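DNA mimic protein DMP12 (Neisseria meningitidis MC58, PDB 3W1O) mimics DNA, binding the dimeric histone-like protein HU at its DNA-binding sites and probably regulating, rather than fully blocking, the binding of HU to DNA. Local coordinates at residues C11-V16 against I25-K30; S34-E39 against L105-K110; D62-G67 against G71-D76. All coordinates share one frame; numbering follows the deposited sequence.

Interaction 1 of 3, residues C11-V16 against I25-K30; sequences CLKDNV and IDWAYK. With MG (magnesium ion), chain C.
W27 of helix 21-30 packs its indole against the loop that leaves strand 7-10, an inner strand of the four-stranded antiparallel sheet, in an apolar helix-to-loop contact with a CH-pi component. Two branched side chains lie over the same face of the indole. The L12 methyl CD2 sits above the six-membered ring, close to the rim, 3.4 Å from CE3 of W27. Over the five-membered ring comes V16, whose CG1 stands 4.1 Å from the centroid of the five-membered ring of W27 and 22° off the normal, the geometry of a CH-pi contact. The indole reaches them because CG of W27 is anti to its backbone N (chi1 -180°), which throws the ring outward from the helix.

K13 does something different: its aliphatic chain runs across the far end of the indole at about a right angle, with CD in the ring plane at the edge, 3.7 Å from CZ2 of W27. A type I turn from K13 to V16, closed by V16 N to K13 O at 3.1 Å, brings V16 back to the ring after K13 has passed it. T36 and I18 also touch W27.

The same turn holds D14 away from the indole, where its OD1 binds the magnesium ion at 2.2 Å and four waters supply the other ligands seen.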
loop_
_atom_site.group_PDB
_atom_site.type_symbol
_atom_site.label_atom_id
_atom_site.label_comp_id
_atom_site.label_asym_id
_atom_site.label_seq_id
_atom_site.Cartn_x
_atom_site.Cartn_y
_atom_site.Cartn_z
ATOM N N CYS A 11 0.498 6.810 -1.480
ATOM C CA CYS A 11 0.772 8.076 -0.788
ATOM C C CYS A 11 0.571 9.168 -1.802
ATOM O O CYS A 11 0.417 8.901 -3.000
ATOM C CB CYS A 11 2.182 8.071 -0.148
ATOM S SG CYS A 11 3.506 7.991 -1.369
ATOM N N LEU A 12 0.446 10.408 -1.329
ATOM C CA LEU A 12 0.435 11.536 -2.194
ATOM C C LEU A 12 1.803 11.714 -2.839
ATOM O O LEU A 12 2.853 11.341 -2.261
ATOM C CB LEU A 12 0.107 12.786 -1.414
ATOM C CG LEU A 12 -1.259 12.726 -0.748
ATOM C CD1 LEU A 12 -1.679 14.075 -0.097
ATOM C CD2 LEU A 12 -2.283 12.295 -1.766
ATOM N N LYS A 13 1.773 12.323 -4.004
ATOM C CA LYS A 13 2.986 12.792 -4.649
ATOM C C LYS A 13 3.660 13.935 -3.903
ATOM O O LYS A 13 3.008 14.688 -3.196
ATOM C CB LYS A 13 2.635 13.310 -6.022
ATOM C CG LYS A 13 2.545 12.212 -7.019
ATOM C CD LYS A 13 1.903 12.759 -8.255
ATOM C CE LYS A 13 2.336 12.011 -9.456
ATOM N NZ LYS A 13 1.958 12.902 -10.601
ATOM N N ASP A 14 4.958 14.055 -4.141
ATOM C CA ASP A 14 5.817 15.103 -3.615
ATOM C C ASP A 14 5.126 16.468 -3.604
ATOM O O ASP A 14 5.062 17.129 -2.564
ATOM C CB ASP A 14 7.123 15.145 -4.419
ATOM C CG ASP A 14 8.071 16.238 -3.947
ATOM O OD1 ASP A 14 7.951 16.670 -2.773
ATOM O OD2 ASP A 14 8.937 16.644 -4.758
ATOM N N ASN A 15 4.571 16.929 -4.705
ATOM C CA ASN A 15 4.121 18.326 -4.527
ATOM C C ASN A 15 2.609 18.502 -4.441
ATOM O O ASN A 15 2.045 19.467 -4.922
ATOM C CB ASN A 15 4.890 19.325 -5.423
ATOM C CG ASN A 15 6.273 19.763 -4.795
ATOM O OD1 ASN A 15 6.360 20.163 -3.621
ATOM N ND2 ASN A 15 7.338 19.708 -5.601
ATOM N N VAL A 16 1.988 17.529 -3.781
ATOM C CA VAL A 16 0.567 17.472 -3.538
ATOM C C VAL A 16 0.437 17.424 -2.017
ATOM O O VAL A 16 0.959 16.506 -1.353
ATOM C CB VAL A 16 -0.058 16.172 -4.122
ATOM C CG1 VAL A 16 -1.513 16.071 -3.739
ATOM C CG2 VAL A 16 0.086 16.114 -5.647
ATOM N N ILE A 25 -8.363 10.516 -0.738
ATOM C CA ILE A 25 -8.846 9.260 -1.375
ATOM C C ILE A 25 -9.318 9.562 -2.800
ATOM O O ILE A 25 -9.004 8.815 -3.733
ATOM C CB ILE A 25 -10.018 8.616 -0.595
ATOM C CG1 ILE A 25 -9.590 8.291 0.842
ATOM C CG2 ILE A 25 -10.523 7.319 -1.297
ATOM C CD1 ILE A 25 -8.428 7.273 0.931
ATOM N N ASP A 26 -10.070 10.647 -2.947
ATOM C CA ASP A 26 -10.514 11.085 -4.263
ATOM C C ASP A 26 -9.311 11.312 -5.175
ATOM O O ASP A 26 -9.316 10.852 -6.294
ATOM C CB ASP A 26 -11.329 12.362 -4.175
ATOM C CG ASP A 26 -12.670 12.174 -3.467
ATOM O OD1 ASP A 26 -13.180 11.023 -3.335
ATOM O OD2 ASP A 26 -13.213 13.227 -3.050
ATOM N N TRP A 27 -8.275 11.980 -4.669
ATOM C CA TRP A 27 -7.043 12.203 -5.418
ATOM C C TRP A 27 -6.465 10.863 -5.890
ATOM O O TRP A 27 -6.113 10.738 -7.074
ATOM C CB TRP A 27 -6.007 12.973 -4.603
ATOM C CG TRP A 27 -4.735 13.219 -5.342
ATOM C CD1 TRP A 27 -4.423 14.319 -6.085
ATOM C CD2 TRP A 27 -3.581 12.349 -5.387
ATOM N NE1 TRP A 27 -3.157 14.191 -6.587
ATOM C CE2 TRP A 27 -2.619 12.989 -6.192
ATOM C CE3 TRP A 27 -3.280 11.084 -4.818
ATOM C CZ2 TRP A 27 -1.341 12.420 -6.473
ATOM C CZ3 TRP A 27 -2.017 10.512 -5.077
ATOM C CH2 TRP A 27 -1.070 11.173 -5.912
ATOM N N ALA A 28 -6.399 9.864 -5.002
ATOM C CA ALA A 28 -5.765 8.591 -5.369
ATOM C C ALA A 28 -6.542 7.927 -6.522
ATOM O O ALA A 28 -5.932 7.488 -7.497
ATOM C CB ALA A 28 -5.714 7.688 -4.156
ATOM N N TYR A 29 -7.874 7.878 -6.393
ATOM C CA TYR A 29 -8.702 7.234 -7.440
ATOM C C TYR A 29 -8.620 7.978 -8.748
ATOM O O TYR A 29 -8.770 7.360 -9.812
ATOM C CB TYR A 29 -10.165 7.088 -6.998
ATOM C CG TYR A 29 -10.356 5.871 -6.121
ATOM C CD1 TYR A 29 -10.143 4.576 -6.622
ATOM C CD2 TYR A 29 -10.723 6.008 -4.784
ATOM C CE1 TYR A 29 -10.302 3.442 -5.797
ATOM C CE2 TYR A 29 -10.887 4.891 -3.965
ATOM C CZ TYR A 29 -10.684 3.621 -4.460
ATOM O OH TYR A 29 -10.834 2.527 -3.614
ATOM N N LYS A 30 -8.377 9.291 -8.665
ATOM C CA LYS A 30 -8.130 10.131 -9.859
ATOM C C LYS A 30 -6.703 10.112 -10.399
ATOM O O LYS A 30 -6.452 10.667 -11.478
ATOM C CB LYS A 30 -8.477 11.599 -9.562
ATOM C CG LYS A 30 -9.988 11.838 -9.490
ATOM C CD LYS A 30 -10.284 13.113 -8.695
ATOM C CE LYS A 30 -10.346 14.320 -9.605
ATOM N NZ LYS A 30 -11.115 15.401 -8.901
HETATM MG MG MG C . 8.580 17.422 -0.790
HETATM O O HOH W 1 7.278 15.658 -0.115
HETATM O O HOH W 2 8.980 17.882 1.363
HETATM O O HOH W 3 10.566 18.039 -1.438
HETATM O O HOH W 4 9.998 15.631 -0.715
#

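Interaction 2 of 3, residues S34-E39 against L105-K110; sequences SETVVE and LEYAIK
CG2 of T36 lies anti to its own carbonyl carbon while OG1 takes the place between the backbone N and that carbon (chi1 65°), and the ring of Y107 is swung out from its helix with CG anti to the backbone N (chi1 -172°). Together these two settings carry the threonine methyl squarely onto the tyrosine ring. CG2 of T36 stands 3.3 Å from the Y107 ring centroid, only 7° off the normal, and is nearly equidistant from the six ring carbons: a CH-pi contact centred on the face, with the methyl pressed close to the pi cloud.

The split of T36 into two branches divides its work. While CG2 meets the ring, OG1 accepts a hydrogen bond from OG of S34 at 2.6 Å and is also hydrogen-bonded to the carbonyl O of C11, so the threonine's rotation is fixed from its polar side. Backbone folding helps as well, since S34 to V37 form a type I turn closed by V37 N to S34 O at 3.1 Å.

E35 makes a looser approach from the surface. Its chain crosses the tyrosine at about a right angle, OE1 coming 3.9 Å from CD1 of Y107, with the carboxylate turned steeply against the ring. OE1 of E35 is hydrogen-bonded to NE2 of H103, one helical turn before Y107, whereas the hydroxyl of Y107 is hydrogen-bonded to the backbone N of D14.

In the fold, the contact joins the turn leading into edge strand 37-40 to helix 96-111. Further along, V38 packs on L97, N100 and V104 of that helix, while W27 of helix 21-30 also touches S34 and V37.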
loop_
_atom_site.group_PDB
_atom_site.type_symbol
_atom_site.label_atom_id
_atom_site.label_comp_id
_atom_site.label_asym_id
_atom_site.label_seq_id
_atom_site.Cartn_x
_atom_site.Cartn_y
_atom_site.Cartn_z
ATOM N N SER A 34 -0.371 7.480 -11.105
ATOM C CA SER A 34 0.782 7.792 -10.266
ATOM C C SER A 34 1.616 6.571 -9.826
ATOM O O SER A 34 1.079 5.530 -9.433
ATOM C CB SER A 34 0.359 8.670 -9.063
ATOM O OG SER A 34 1.466 8.863 -8.188
ATOM N N GLU A 35 2.944 6.732 -9.841
ATOM C CA GLU A 35 3.860 5.765 -9.282
ATOM C C GLU A 35 3.619 5.607 -7.767
ATOM O O GLU A 35 4.070 4.639 -7.154
ATOM C CB GLU A 35 5.335 6.215 -9.524
ATOM C CG GLU A 35 5.793 7.385 -8.644
ATOM C CD GLU A 35 7.201 7.817 -8.985
ATOM O OE1 GLU A 35 8.129 7.101 -8.562
ATOM O OE2 GLU A 35 7.359 8.857 -9.646
ATOM N N THR A 36 2.878 6.542 -7.183
ATOM C CA THR A 36 2.660 6.527 -5.710
ATOM C C THR A 36 1.378 5.797 -5.354
ATOM O O THR A 36 1.037 5.717 -4.176
ATOM C CB THR A 36 2.579 7.938 -5.093
ATOM O OG1 THR A 36 1.405 8.627 -5.587
ATOM C CG2 THR A 36 3.891 8.755 -5.427
ATOM N N VAL A 37 0.678 5.270 -6.370
ATOM C CA VAL A 37 -0.615 4.642 -6.149
ATOM C C VAL A 37 -0.528 3.230 -6.668
ATOM O O VAL A 37 -0.122 3.005 -7.841
ATOM C CB VAL A 37 -1.793 5.368 -6.819
ATOM C CG1 VAL A 37 -3.082 4.499 -6.700
ATOM C CG2 VAL A 37 -2.020 6.744 -6.235
ATOM N N VAL A 38 -0.875 2.263 -5.827
ATOM C CA VAL A 38 -1.016 0.908 -6.337
ATOM C C VAL A 38 -2.518 0.561 -6.299
ATOM O O VAL A 38 -3.122 0.581 -5.247
ATOM C CB VAL A 38 -0.240 -0.109 -5.500
ATOM C CG1 VAL A 38 -0.365 -1.504 -6.121
ATOM C CG2 VAL A 38 1.250 0.285 -5.414
ATOM N N GLU A 39 -3.088 0.205 -7.446
ATOM C CA GLU A 39 -4.460 -0.257 -7.518
ATOM C C GLU A 39 -4.416 -1.772 -7.539
ATOM O O GLU A 39 -3.659 -2.353 -8.324
ATOM C CB GLU A 39 -5.052 0.261 -8.842
ATOM C CG GLU A 39 -6.455 -0.184 -9.111
ATOM C CD GLU A 39 -6.911 0.273 -10.483
ATOM O OE1 GLU A 39 -6.107 0.226 -11.454
ATOM O OE2 GLU A 39 -8.080 0.666 -10.560
ATOM N N LEU A 105 6.178 2.502 -0.834
ATOM C CA LEU A 105 6.830 2.603 0.478
ATOM C C LEU A 105 8.133 3.431 0.396
ATOM O O LEU A 105 8.349 4.374 1.167
ATOM C CB LEU A 105 7.079 1.205 1.067
ATOM C CG LEU A 105 5.821 0.315 1.223
ATOM C CD1 LEU A 105 6.222 -1.040 1.796
ATOM C CD2 LEU A 105 4.725 0.999 2.080
ATOM N N GLU A 106 8.980 3.118 -0.568
ATOM C CA GLU A 106 10.218 3.906 -0.759
ATOM C C GLU A 106 9.944 5.372 -1.011
ATOM O O GLU A 106 10.634 6.259 -0.450
ATOM C CB GLU A 106 11.053 3.308 -1.916
ATOM C CG GLU A 106 11.591 1.953 -1.555
ATOM C CD GLU A 106 12.439 1.314 -2.631
ATOM O OE1 GLU A 106 12.423 1.818 -3.763
ATOM O OE2 GLU A 106 13.106 0.290 -2.334
ATOM N N TYR A 107 8.940 5.659 -1.838
ATOM C CA TYR A 107 8.640 7.016 -2.181
ATOM C C TYR A 107 8.197 7.751 -0.902
ATOM O O TYR A 107 8.498 8.949 -0.705
ATOM C CB TYR A 107 7.500 7.060 -3.190
ATOM C CG TYR A 107 7.206 8.412 -3.773
ATOM C CD1 TYR A 107 7.634 8.765 -5.045
ATOM C CD2 TYR A 107 6.447 9.351 -3.056
ATOM C CE1 TYR A 107 7.331 10.026 -5.618
ATOM C CE2 TYR A 107 6.190 10.612 -3.603
ATOM C CZ TYR A 107 6.595 10.931 -4.862
ATOM O OH TYR A 107 6.296 12.169 -5.356
ATOM N N ALA A 108 7.413 7.074 -0.092
ATOM C CA ALA A 108 6.827 7.711 1.104
ATOM C C ALA A 108 7.944 7.974 2.086
ATOM O O ALA A 108 7.919 8.978 2.780
ATOM C CB ALA A 108 5.788 6.802 1.749
ATOM N N ILE A 109 8.882 7.038 2.171
ATOM C CA ILE A 109 10.075 7.268 3.014
ATOM C C ILE A 109 10.815 8.472 2.503
ATOM O O ILE A 109 11.089 9.410 3.272
ATOM C CB ILE A 109 11.015 6.074 3.095
ATOM C CG1 ILE A 109 10.380 4.915 3.853
ATOM C CG2 ILE A 109 12.331 6.463 3.798
ATOM C CD1 ILE A 109 9.846 5.314 5.222
ATOM N N LYS A 110 11.121 8.476 1.202
ATOM C CA LYS A 110 11.901 9.561 0.632
ATOM C C LYS A 110 11.224 10.921 0.703
ATOM O O LYS A 110 11.896 11.955 0.839
ATOM C CB LYS A 110 12.254 9.283 -0.830
ATOM C CG LYS A 110 13.155 10.383 -1.491
ATOM C CD LYS A 110 14.337 10.809 -0.565
ATOM C CE LYS A 110 15.405 11.646 -1.303
ATOM N NZ LYS A 110 15.058 13.109 -1.374
#

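Interaction 3 of 3, residues D62-G67 against G71-D76; sequences DNWLFG and GDWLID
A T-shaped tryptophan pair ties the loop after helix 53-61 to W73 on strand 72-75, an outermost strand of the four-stranded antiparallel sheet. W64 supplies the edge and W73 the face: the five-membered ring of W64 and the six-membered ring of W73 have centroids 4.3 Å apart and planes at 80°. The leading atom is NE1 of W64, which stands 3.1 Å above the plane of the W73 indole, nearly over the middle of its six-membered ring, and 3.2 Å from CH2 of W73. The N-H side of one indole is thus turned to the pi face of the other, and CD1 of W64 follows alongside, 3.8 Å from CZ2 of W73.

N63 meets the W73 indole at its pyrrole edge. Its OD1 lies near the ring plane and accepts a weak hydrogen bond from NE1 of W73, 3.4 Å long and bent to 146°. CG of N63 sits beside the backbone N (chi1 -82°), a setting that lays the amide against this edge. Successive loop residues therefore hold W73 in two ways, N63 by a polar touch at the edge and W64 by its own edge on the face.

Beyond the pair, W64 meets W54 of helix 53-61 edge-to-face and the ring of F117 on strand 115-118. W73 also packs on F117, its neighbour across the sheet, and shares backbone hydrogen bonds with it, so the aromatic cluster joins helix 53-61, the loop and two adjacent strands.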
loop_
_atom_site.group_PDB
_atom_site.type_symbol
_atom_site.label_atom_id
_atom_site.label_comp_id
_atom_site.label_asym_id
_atom_site.label_seq_id
_atom_site.Cartn_x
_atom_site.Cartn_y
_atom_site.Cartn_z
ATOM N N ASP A 62 -0.615 -5.778 12.084
ATOM C CA ASP A 62 -1.614 -6.550 12.827
ATOM C C ASP A 62 -3.008 -6.405 12.297
ATOM O O ASP A 62 -3.979 -6.598 13.022
ATOM C CB ASP A 62 -1.582 -6.248 14.321
ATOM C CG ASP A 62 -0.946 -7.352 15.052
ATOM O OD1 ASP A 62 0.293 -7.248 15.282
ATOM O OD2 ASP A 62 -1.673 -8.370 15.273
ATOM N N ASN A 63 -3.104 -6.034 11.033
ATOM C CA ASN A 63 -4.380 -5.924 10.361
ATOM C C ASN A 63 -4.314 -6.829 9.141
ATOM O O ASN A 63 -3.227 -7.285 8.792
ATOM C CB ASN A 63 -4.572 -4.469 9.940
ATOM C CG ASN A 63 -5.083 -3.605 11.079
ATOM O OD1 ASN A 63 -6.217 -3.790 11.530
ATOM N ND2 ASN A 63 -4.272 -2.626 11.519
ATOM N N TRP A 64 -5.461 -7.045 8.469
ATOM C CA TRP A 64 -5.541 -7.914 7.286
ATOM C C TRP A 64 -5.007 -9.327 7.543
ATOM O O TRP A 64 -4.342 -9.922 6.687
ATOM C CB TRP A 64 -4.772 -7.304 6.147
ATOM C CG TRP A 64 -5.406 -6.029 5.611
ATOM C CD1 TRP A 64 -6.419 -5.300 6.147
ATOM C CD2 TRP A 64 -4.988 -5.353 4.446
ATOM N NE1 TRP A 64 -6.695 -4.214 5.333
ATOM C CE2 TRP A 64 -5.807 -4.219 4.293
ATOM C CE3 TRP A 64 -3.993 -5.615 3.494
ATOM C CZ2 TRP A 64 -5.668 -3.329 3.227
ATOM C CZ3 TRP A 64 -3.855 -4.734 2.418
ATOM C CH2 TRP A 64 -4.679 -3.595 2.307
ATOM N N LEU A 65 -5.255 -9.838 8.742
ATOM C CA LEU A 65 -4.830 -11.199 9.069
ATOM C C LEU A 65 -5.476 -12.184 8.072
ATOM O O LEU A 65 -4.882 -13.213 7.726
ATOM C CB LEU A 65 -5.267 -11.556 10.505
ATOM C CG LEU A 65 -4.854 -10.536 11.602
ATOM C CD1 LEU A 65 -5.678 -10.736 12.912
ATOM C CD2 LEU A 65 -3.354 -10.485 11.857
ATOM N N PHE A 66 -6.690 -11.848 7.640
ATOM C CA PHE A 66 -7.395 -12.648 6.630
ATOM C C PHE A 66 -7.541 -11.928 5.307
ATOM O O PHE A 66 -8.451 -12.218 4.530
ATOM C CB PHE A 66 -8.751 -13.093 7.146
ATOM C CG PHE A 66 -8.653 -14.000 8.354
ATOM C CD1 PHE A 66 -8.094 -15.275 8.241
ATOM C CD2 PHE A 66 -9.080 -13.552 9.611
ATOM C CE1 PHE A 66 -7.971 -16.107 9.376
ATOM C CE2 PHE A 66 -8.980 -14.370 10.739
ATOM C CZ PHE A 66 -8.415 -15.639 10.622
ATOM N N GLY A 67 -6.635 -10.994 5.063
ATOM C CA GLY A 67 -6.674 -10.215 3.856
ATOM C C GLY A 67 -7.422 -8.914 4.035
ATOM O O GLY A 67 -7.984 -8.643 5.079
ATOM N N GLY A 71 -12.277 -0.508 4.477
ATOM C CA GLY A 71 -11.739 0.271 5.596
ATOM C C GLY A 71 -10.598 1.174 5.185
ATOM O O GLY A 71 -10.325 1.336 3.996
ATOM N N ASP A 72 -9.960 1.810 6.167
ATOM C CA ASP A 72 -8.884 2.741 5.874
ATOM C C ASP A 72 -7.816 2.516 6.887
ATOM O O ASP A 72 -8.132 2.370 8.078
ATOM C CB ASP A 72 -9.376 4.160 6.012
ATOM C CG ASP A 72 -10.291 4.539 4.875
ATOM O OD1 ASP A 72 -9.760 5.015 3.866
ATOM O OD2 ASP A 72 -11.498 4.274 4.965
ATOM N N TRP A 73 -6.564 2.508 6.432
ATOM C CA TRP A 73 -5.454 2.160 7.305
ATOM C C TRP A 73 -4.332 3.111 6.962
ATOM O O TRP A 73 -4.144 3.476 5.793
ATOM C CB TRP A 73 -4.985 0.709 7.102
ATOM C CG TRP A 73 -5.936 -0.315 7.584
ATOM C CD1 TRP A 73 -5.936 -0.902 8.818
ATOM C CD2 TRP A 73 -7.024 -0.909 6.857
ATOM N NE1 TRP A 73 -6.952 -1.822 8.902
ATOM C CE2 TRP A 73 -7.648 -1.833 7.723
ATOM C CE3 TRP A 73 -7.543 -0.729 5.574
ATOM C CZ2 TRP A 73 -8.754 -2.606 7.348
ATOM C CZ3 TRP A 73 -8.673 -1.539 5.177
ATOM C CH2 TRP A 73 -9.257 -2.430 6.072
ATOM N N LEU A 74 -3.628 3.576 7.973
ATOM C CA LEU A 74 -2.604 4.608 7.723
ATOM C C LEU A 74 -1.357 4.077 8.311
ATOM O O LEU A 74 -1.398 3.693 9.472
ATOM C CB LEU A 74 -2.892 5.838 8.545
ATOM C CG LEU A 74 -4.151 6.591 8.481
ATOM C CD1 LEU A 74 -3.841 7.941 9.164
ATOM C CD2 LEU A 74 -4.587 6.753 7.062
ATOM N N ILE A 75 -0.245 4.111 7.560
ATOM C CA ILE A 75 1.004 3.390 7.908
ATOM C C ILE A 75 2.024 4.514 8.113
ATOM O O ILE A 75 2.172 5.369 7.242
ATOM C CB ILE A 75 1.436 2.427 6.744
ATOM C CG1 ILE A 75 0.382 1.317 6.503
ATOM C CG2 ILE A 75 2.691 1.671 7.078
ATOM C CD1 ILE A 75 -0.858 1.734 5.811
ATOM N N ASP A 76 2.655 4.548 9.294
ATOM C CA ASP A 76 3.630 5.568 9.623
ATOM C C ASP A 76 5.043 5.118 9.202
ATOM O O ASP A 76 5.253 3.930 8.938
ATOM C CB ASP A 76 3.615 5.842 11.162
ATOM C CG ASP A 76 4.140 4.639 12.045
ATOM O OD1 ASP A 76 4.117 3.435 11.666
ATOM O OD2 ASP A 76 4.569 4.916 13.201
#

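Interactions 1 and 2 form one continuous patch, whereas interaction 3 lies about 19 and 17 Å from them, centre to centre, though I25 of interaction 1 packs on D72 of interaction 3. All three are partly buried, with interaction 2 nearest the middle of the chain and interaction 1 farthest out, near the magnesium ion. The first two meet at the loop after strand 7-10, where CE of K13 packs on OG of S34. Interactions 2 and 3 serve opposite outer strands of the same sheet, 37-40 and 72-75. An aromatic ring is central each time, but its partners change from aliphatic branches, to a threonine methyl, to a second indole and an amide.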